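Local atomic coordinates of oligogalacturonate lyase (Yersinia enterocolitica subsp. enterocolitica, PDB entry 3PE7), a protein that cleaves oligogalacturonates by beta-elimination in the cytoplasm, using a seven-bladed beta-propeller that binds manganese and calcium. Residues A[230-235]-A[265-270]; A[252-257]-A[274-279]. All blocks are in the same frame, centred on the assembly; numbering follows the deposited sequence.

Contact 1. Residues A[230-235]-A[265-270]; sequences KVKTHA and FIYSAD. With CA (calcium ion), chain D.
K232 reaches out of the 230-235 loop and sets its ammonium beside the aromatic ring of Y267. NZ lies 4.5 Å from the Y267 ring centroid and 28° off the ring normal, an off-centre cation-pi contact displaced toward one flank of the ring: the carbon closest to K232 NZ is Y267 CE1, at 4.1 Å. The two side chains meet at roughly a right angle. K232 starts with CG wedged between its own backbone N and carbonyl carbon (chi1 82°), runs out extended, and bends once at chi3 (-68°), which brings the last carbons and NZ round to the CD1-CE1 side of the Y267 ring. The same NZ forms a salt bridge with E238, so the ring shares an ammonium already gripped by a carboxylate, which probably limits how far it can wander.

The second touch is apolar. V231 turns CG1 anti to its backbone N and lays that methyl against A269 CB, at 3.7 Å; both residues are buried. One residue further on, D270 holds the calcium with both carboxylate oxygens, unevenly: OD1 of D270 is 2.4 Å from the calcium ion and OD2 of D270 is 2.8 Å. E272 also binds this ion, and the more distant oxygen, OD2, accepts a hydrogen bond from the backbone of T273.

The loop follows strand 229-230, the last of one four-stranded propeller blade, and leads to strand 238-245, the first of the next. Here it packs beside that next blade's third strand, 264-269, while V231 also touches M218 and L220 on the blade it leaves.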
loop_
_atom_site.group_PDB
_atom_site.type_symbol
_atom_site.label_atom_id
_atom_site.label_comp_id
_atom_site.label_asym_id
_atom_site.label_seq_id
_atom_site.Cartn_x
_atom_site.Cartn_y
_atom_site.Cartn_z
ATOM N N LYS A 230 -8.465 -20.899 -3.611
ATOM C CA LYS A 230 -9.136 -19.627 -3.393
ATOM C C LYS A 230 -9.457 -19.412 -1.921
ATOM O O LYS A 230 -9.748 -20.360 -1.174
ATOM C CB LYS A 230 -10.378 -19.465 -4.278
ATOM C CG LYS A 230 -11.422 -20.525 -4.195
ATOM C CD LYS A 230 -12.584 -20.220 -5.168
ATOM C CE LYS A 230 -12.146 -20.148 -6.613
ATOM N NZ LYS A 230 -13.340 -20.163 -7.522
ATOM N N VAL A 231 -9.392 -18.152 -1.508
ATOM C CA VAL A 231 -9.744 -17.755 -0.141
ATOM C C VAL A 231 -11.236 -17.990 0.103
ATOM O O VAL A 231 -11.645 -18.457 1.176
ATOM C CB VAL A 231 -9.331 -16.276 0.098
ATOM C CG1 VAL A 231 -9.951 -15.718 1.395
ATOM C CG2 VAL A 231 -7.813 -16.153 0.111
ATOM N N LYS A 232 -12.052 -17.696 -0.904
ATOM C CA LYS A 232 -13.479 -17.992 -0.827
ATOM C C LYS A 232 -14.060 -18.194 -2.217
ATOM O O LYS A 232 -13.470 -17.760 -3.211
ATOM C CB LYS A 232 -14.238 -16.881 -0.092
ATOM C CG LYS A 232 -14.580 -15.665 -0.950
ATOM C CD LYS A 232 -15.214 -14.561 -0.135
ATOM C CE LYS A 232 -16.607 -14.949 0.361
ATOM N NZ LYS A 232 -17.198 -13.828 1.191
ATOM N N THR A 233 -15.205 -18.866 -2.266
ATOM C CA THR A 233 -16.047 -18.852 -3.447
ATOM C C THR A 233 -16.980 -17.647 -3.325
ATOM O O THR A 233 -17.710 -17.511 -2.336
ATOM C CB THR A 233 -16.855 -20.144 -3.570
ATOM O OG1 THR A 233 -15.947 -21.247 -3.649
ATOM C CG2 THR A 233 -17.726 -20.116 -4.824
ATOM N N HIS A 234 -16.930 -16.768 -4.324
ATOM C CA HIS A 234 -17.820 -15.609 -4.380
ATOM C C HIS A 234 -19.269 -16.073 -4.451
ATOM O O HIS A 234 -19.611 -16.972 -5.236
ATOM C CB HIS A 234 -17.542 -14.761 -5.626
ATOM C CG HIS A 234 -16.252 -13.997 -5.593
ATOM N ND1 HIS A 234 -16.139 -12.710 -6.080
ATOM C CD2 HIS A 234 -15.017 -14.341 -5.152
ATOM C CE1 HIS A 234 -14.890 -12.297 -5.942
ATOM N NE2 HIS A 234 -14.189 -13.268 -5.383
ATOM N N ALA A 235 -20.114 -15.463 -3.632
ATOM C CA ALA A 235 -21.546 -15.651 -3.781
ATOM C C ALA A 235 -21.995 -14.954 -5.045
ATOM O O ALA A 235 -21.250 -14.149 -5.640
ATOM C CB ALA A 235 -22.297 -15.118 -2.571
ATOM N N PHE A 265 -19.070 -4.274 3.323
ATOM C CA PHE A 265 -18.813 -5.024 4.556
ATOM C C PHE A 265 -17.352 -5.442 4.674
ATOM O O PHE A 265 -16.740 -5.851 3.686
ATOM C CB PHE A 265 -19.708 -6.270 4.617
ATOM C CG PHE A 265 -21.169 -5.945 4.702
ATOM C CD1 PHE A 265 -21.776 -5.766 5.935
ATOM C CD2 PHE A 265 -21.932 -5.780 3.539
ATOM C CE1 PHE A 265 -23.134 -5.425 6.014
ATOM C CE2 PHE A 265 -23.286 -5.458 3.618
ATOM C CZ PHE A 265 -23.877 -5.284 4.853
ATOM N N ILE A 266 -16.798 -5.305 5.877
ATOM C CA ILE A 266 -15.464 -5.852 6.178
ATOM C C ILE A 266 -15.591 -7.321 6.578
ATOM O O ILE A 266 -16.433 -7.670 7.428
ATOM C CB ILE A 266 -14.747 -5.076 7.320
ATOM C CG1 ILE A 266 -14.661 -3.578 7.000
ATOM C CG2 ILE A 266 -13.378 -5.657 7.593
ATOM C CD1 ILE A 266 -14.156 -2.731 8.185
ATOM N N TYR A 267 -14.765 -8.162 5.957
ATOM C CA TYR A 267 -14.737 -9.602 6.216
ATOM C C TYR A 267 -13.336 -10.007 6.630
ATOM O O TYR A 267 -12.358 -9.322 6.319
ATOM C CB TYR A 267 -15.083 -10.376 4.940
ATOM C CG TYR A 267 -16.557 -10.643 4.724
ATOM C CD1 TYR A 267 -17.093 -11.917 4.916
ATOM C CD2 TYR A 267 -17.417 -9.619 4.337
ATOM C CE1 TYR A 267 -18.456 -12.168 4.707
ATOM C CE2 TYR A 267 -18.782 -9.866 4.129
ATOM C CZ TYR A 267 -19.282 -11.135 4.319
ATOM O OH TYR A 267 -20.630 -11.363 4.126
ATOM N N SER A 268 -13.243 -11.124 7.343
ATOM C CA SER A 268 -11.962 -11.702 7.709
ATOM C C SER A 268 -11.969 -13.141 7.236
ATOM O O SER A 268 -13.026 -13.785 7.269
ATOM C CB SER A 268 -11.830 -11.683 9.232
ATOM O OG SER A 268 -10.470 -11.736 9.583
ATOM N N ALA A 269 -10.818 -13.644 6.793
ATOM C CA ALA A 269 -10.679 -15.068 6.473
ATOM C C ALA A 269 -9.531 -15.645 7.284
ATOM O O ALA A 269 -8.460 -15.057 7.312
ATOM C CB ALA A 269 -10.389 -15.252 5.001
ATOM N N ASP A 270 -9.756 -16.782 7.945
ATOM C CA ASP A 270 -8.658 -17.473 8.623
ATOM C C ASP A 270 -7.874 -18.272 7.591
ATOM O O ASP A 270 -8.447 -19.052 6.859
ATOM C CB ASP A 270 -9.177 -18.422 9.691
ATOM C CG ASP A 270 -8.054 -19.002 10.535
ATOM O OD1 ASP A 270 -7.579 -18.285 11.438
ATOM O OD2 ASP A 270 -7.618 -20.141 10.280
HETATM CA CA CA D . -5.789 -19.587 12.279
#

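Contact 2. Residues A[252-257]-A[274-279]; sequences LVYVSY and LENRQL
Y254 pushes the phenol end of its ring up to the side chain of N276, whose CB and CG both lie 3.6 Å from Y254 OH. The amide sits at the edge of the ring, near its plane, and the two flat groups are turned 62° against each other. As modelled, ND2 of N276 is 2.7 Å from Y254 OH, but the amide is probably turned over, so which of its two ends meets the phenol is doubtful. The hydroxyl has a firmer partner in K232, whose NZ is hydrogen-bonded to it.

Torsions bring the pair together. Y254 places CG between the backbone N and the carbonyl carbon (chi1 63°), carrying the ring across toward 276, while N276 has CG beside its own N and opposite the carbonyl carbon. Their long axes cross at about a right angle.

Strands 252-258 and 276-285 are the second and fourth of a four-stranded antiparallel propeller blade, with 264-269 running between them; the tyrosine therefore bridges over a whole strand to reach its partner. Its ring meets that of Y267 on this middle strand with the planes only about 20° apart, and the backbones of Y254 and Y267 are hydrogen-bonded.

At the start of the outer strand, R277 NH1 lies 3.2 Å from OE2 of E275, in the loop just before it, a salt bridge of charges alone, since the carboxylate oxygen stands well out of the guanidinium plane. L274, at the start of this run, touches L220 of the preceding blade.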
loop_
_atom_site.group_PDB
_atom_site.type_symbol
_atom_site.label_atom_id
_atom_site.label_comp_id
_atom_site.label_asym_id
_atom_site.label_seq_id
_atom_site.Cartn_x
_atom_site.Cartn_y
_atom_site.Cartn_z
ATOM N N LEU A 252 -6.497 -12.716 6.799
ATOM C CA LEU A 252 -6.617 -11.888 5.603
ATOM C C LEU A 252 -7.943 -11.136 5.695
ATOM O O LEU A 252 -8.989 -11.736 5.923
ATOM C CB LEU A 252 -6.549 -12.750 4.335
ATOM C CG LEU A 252 -6.334 -12.034 2.993
ATOM C CD1 LEU A 252 -4.899 -11.508 2.863
ATOM C CD2 LEU A 252 -6.686 -12.972 1.871
ATOM N N VAL A 253 -7.885 -9.814 5.558
ATOM C CA VAL A 253 -9.072 -8.953 5.668
ATOM C C VAL A 253 -9.384 -8.422 4.279
ATOM O O VAL A 253 -8.481 -8.212 3.477
ATOM C CB VAL A 253 -8.828 -7.805 6.686
ATOM C CG1 VAL A 253 -9.959 -6.752 6.684
ATOM C CG2 VAL A 253 -8.640 -8.382 8.098
ATOM N N TYR A 254 -10.668 -8.232 3.994
ATOM C CA TYR A 254 -11.079 -7.707 2.691
ATOM C C TYR A 254 -12.453 -7.072 2.782
ATOM O O TYR A 254 -13.137 -7.164 3.804
ATOM C CB TYR A 254 -11.069 -8.819 1.614
ATOM C CG TYR A 254 -12.051 -9.943 1.882
ATOM C CD1 TYR A 254 -11.702 -11.025 2.712
ATOM C CD2 TYR A 254 -13.333 -9.923 1.311
ATOM C CE1 TYR A 254 -12.623 -12.064 2.962
ATOM C CE2 TYR A 254 -14.243 -10.952 1.548
ATOM C CZ TYR A 254 -13.880 -12.015 2.369
ATOM O OH TYR A 254 -14.818 -13.013 2.606
ATOM N N VAL A 255 -12.857 -6.443 1.683
ATOM C CA VAL A 255 -14.141 -5.765 1.608
ATOM C C VAL A 255 -15.036 -6.521 0.625
ATOM O O VAL A 255 -14.575 -6.940 -0.451
ATOM C CB VAL A 255 -13.963 -4.307 1.173
ATOM C CG1 VAL A 255 -15.313 -3.635 0.890
ATOM C CG2 VAL A 255 -13.247 -3.542 2.257
ATOM N N SER A 256 -16.292 -6.703 1.008
ATOM C CA SER A 256 -17.253 -7.436 0.194
ATOM C C SER A 256 -18.489 -6.578 -0.093
ATOM O O SER A 256 -18.978 -5.854 0.773
ATOM C CB SER A 256 -17.678 -8.713 0.925
ATOM O OG SER A 256 -18.722 -9.385 0.221
ATOM N N TYR A 257 -19.018 -6.688 -1.298
ATOM C CA TYR A 257 -20.314 -6.076 -1.584
ATOM C C TYR A 257 -21.043 -6.861 -2.670
ATOM O O TYR A 257 -20.434 -7.672 -3.363
ATOM C CB TYR A 257 -20.158 -4.596 -1.949
ATOM C CG TYR A 257 -19.272 -4.304 -3.149
ATOM C CD1 TYR A 257 -19.817 -4.152 -4.426
ATOM C CD2 TYR A 257 -17.887 -4.141 -2.997
ATOM C CE1 TYR A 257 -18.998 -3.862 -5.530
ATOM C CE2 TYR A 257 -17.067 -3.852 -4.095
ATOM C CZ TYR A 257 -17.630 -3.713 -5.350
ATOM O OH TYR A 257 -16.812 -3.419 -6.432
ATOM N N LEU A 274 -9.884 -21.323 6.401
ATOM C CA LEU A 274 -10.612 -20.668 5.290
ATOM C C LEU A 274 -12.064 -20.298 5.600
ATOM O O LEU A 274 -12.867 -20.038 4.689
ATOM C CB LEU A 274 -10.483 -21.458 3.975
ATOM C CG LEU A 274 -9.067 -21.580 3.400
ATOM C CD1 LEU A 274 -9.119 -22.336 2.084
ATOM C CD2 LEU A 274 -8.384 -20.226 3.200
ATOM N N GLU A 275 -12.404 -20.253 6.887
ATOM C CA GLU A 275 -13.667 -19.649 7.302
ATOM C C GLU A 275 -13.624 -18.164 7.038
ATOM O O GLU A 275 -12.710 -17.481 7.505
ATOM C CB GLU A 275 -13.933 -19.871 8.787
ATOM C CG GLU A 275 -15.284 -19.299 9.265
ATOM C CD GLU A 275 -15.606 -19.662 10.704
ATOM O OE1 GLU A 275 -14.664 -19.943 11.484
ATOM O OE2 GLU A 275 -16.800 -19.687 11.052
ATOM N N ASN A 276 -14.613 -17.683 6.290
ATOM C CA ASN A 276 -14.786 -16.258 6.050
ATOM C C ASN A 276 -15.927 -15.728 6.912
ATOM O O ASN A 276 -17.032 -16.302 6.917
ATOM C CB ASN A 276 -15.090 -15.998 4.566
ATOM C CG ASN A 276 -13.905 -16.285 3.658
ATOM O OD1 ASN A 276 -13.428 -17.423 3.552
ATOM N ND2 ASN A 276 -13.434 -15.257 2.986
ATOM N N ARG A 277 -15.658 -14.659 7.660
ATOM C CA ARG A 277 -16.652 -14.087 8.573
ATOM C C ARG A 277 -16.870 -12.599 8.322
ATOM O O ARG A 277 -15.913 -11.851 8.131
ATOM C CB ARG A 277 -16.203 -14.308 10.024
ATOM C CG ARG A 277 -16.296 -15.764 10.451
ATOM C CD ARG A 277 -16.293 -15.849 11.973
ATOM N NE ARG A 277 -15.023 -16.352 12.477
ATOM C CZ ARG A 277 -14.916 -17.416 13.271
ATOM N NH1 ARG A 277 -16.005 -18.079 13.659
ATOM N NH2 ARG A 277 -13.722 -17.818 13.682
ATOM N N GLN A 278 -18.137 -12.186 8.326
ATOM C CA GLN A 278 -18.502 -10.779 8.210
ATOM C C GLN A 278 -18.290 -10.091 9.554
ATOM O O GLN A 278 -18.853 -10.506 10.577
ATOM C CB GLN A 278 -19.964 -10.640 7.772
ATOM C CG GLN A 278 -20.396 -9.214 7.542
ATOM C CD GLN A 278 -21.852 -9.109 7.123
ATOM O OE1 GLN A 278 -22.236 -9.569 6.054
ATOM N NE2 GLN A 278 -22.655 -8.486 7.957
ATOM N N LEU A 279 -17.483 -9.042 9.555
ATOM C CA LEU A 279 -17.155 -8.354 10.798
ATOM C C LEU A 279 -18.075 -7.170 11.066
ATOM O O LEU A 279 -18.596 -7.026 12.178
ATOM C CB LEU A 279 -15.678 -7.930 10.808
ATOM C CG LEU A 279 -14.655 -9.045 10.572
ATOM C CD1 LEU A 279 -13.235 -8.479 10.619
ATOM C CD2 LEU A 279 -14.828 -10.199 11.589
#

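In the fold
Contacts 1 and 2 have centres about 4 Å apart and alternate along the chain: 230-235, 252-257, 265-270, then 274-279. The last three supply the second, third and fourth strands of one antiparallel blade, and the first is part of the loop arriving from the blade before. Strand 264-269 ties the two contacts together through probable backbone hydrogen bonds, with A269 N 2.8 Å from L252 O and I266 O 2.7 Å from L279 N. The loop from the preceding blade thus packs against this blade's third strand, which also lies between the two strands of contact 2, with a calcium ion bound where strand 264-269 ends. Strand 276-285 then leads to H287, a ligand of the manganese ion.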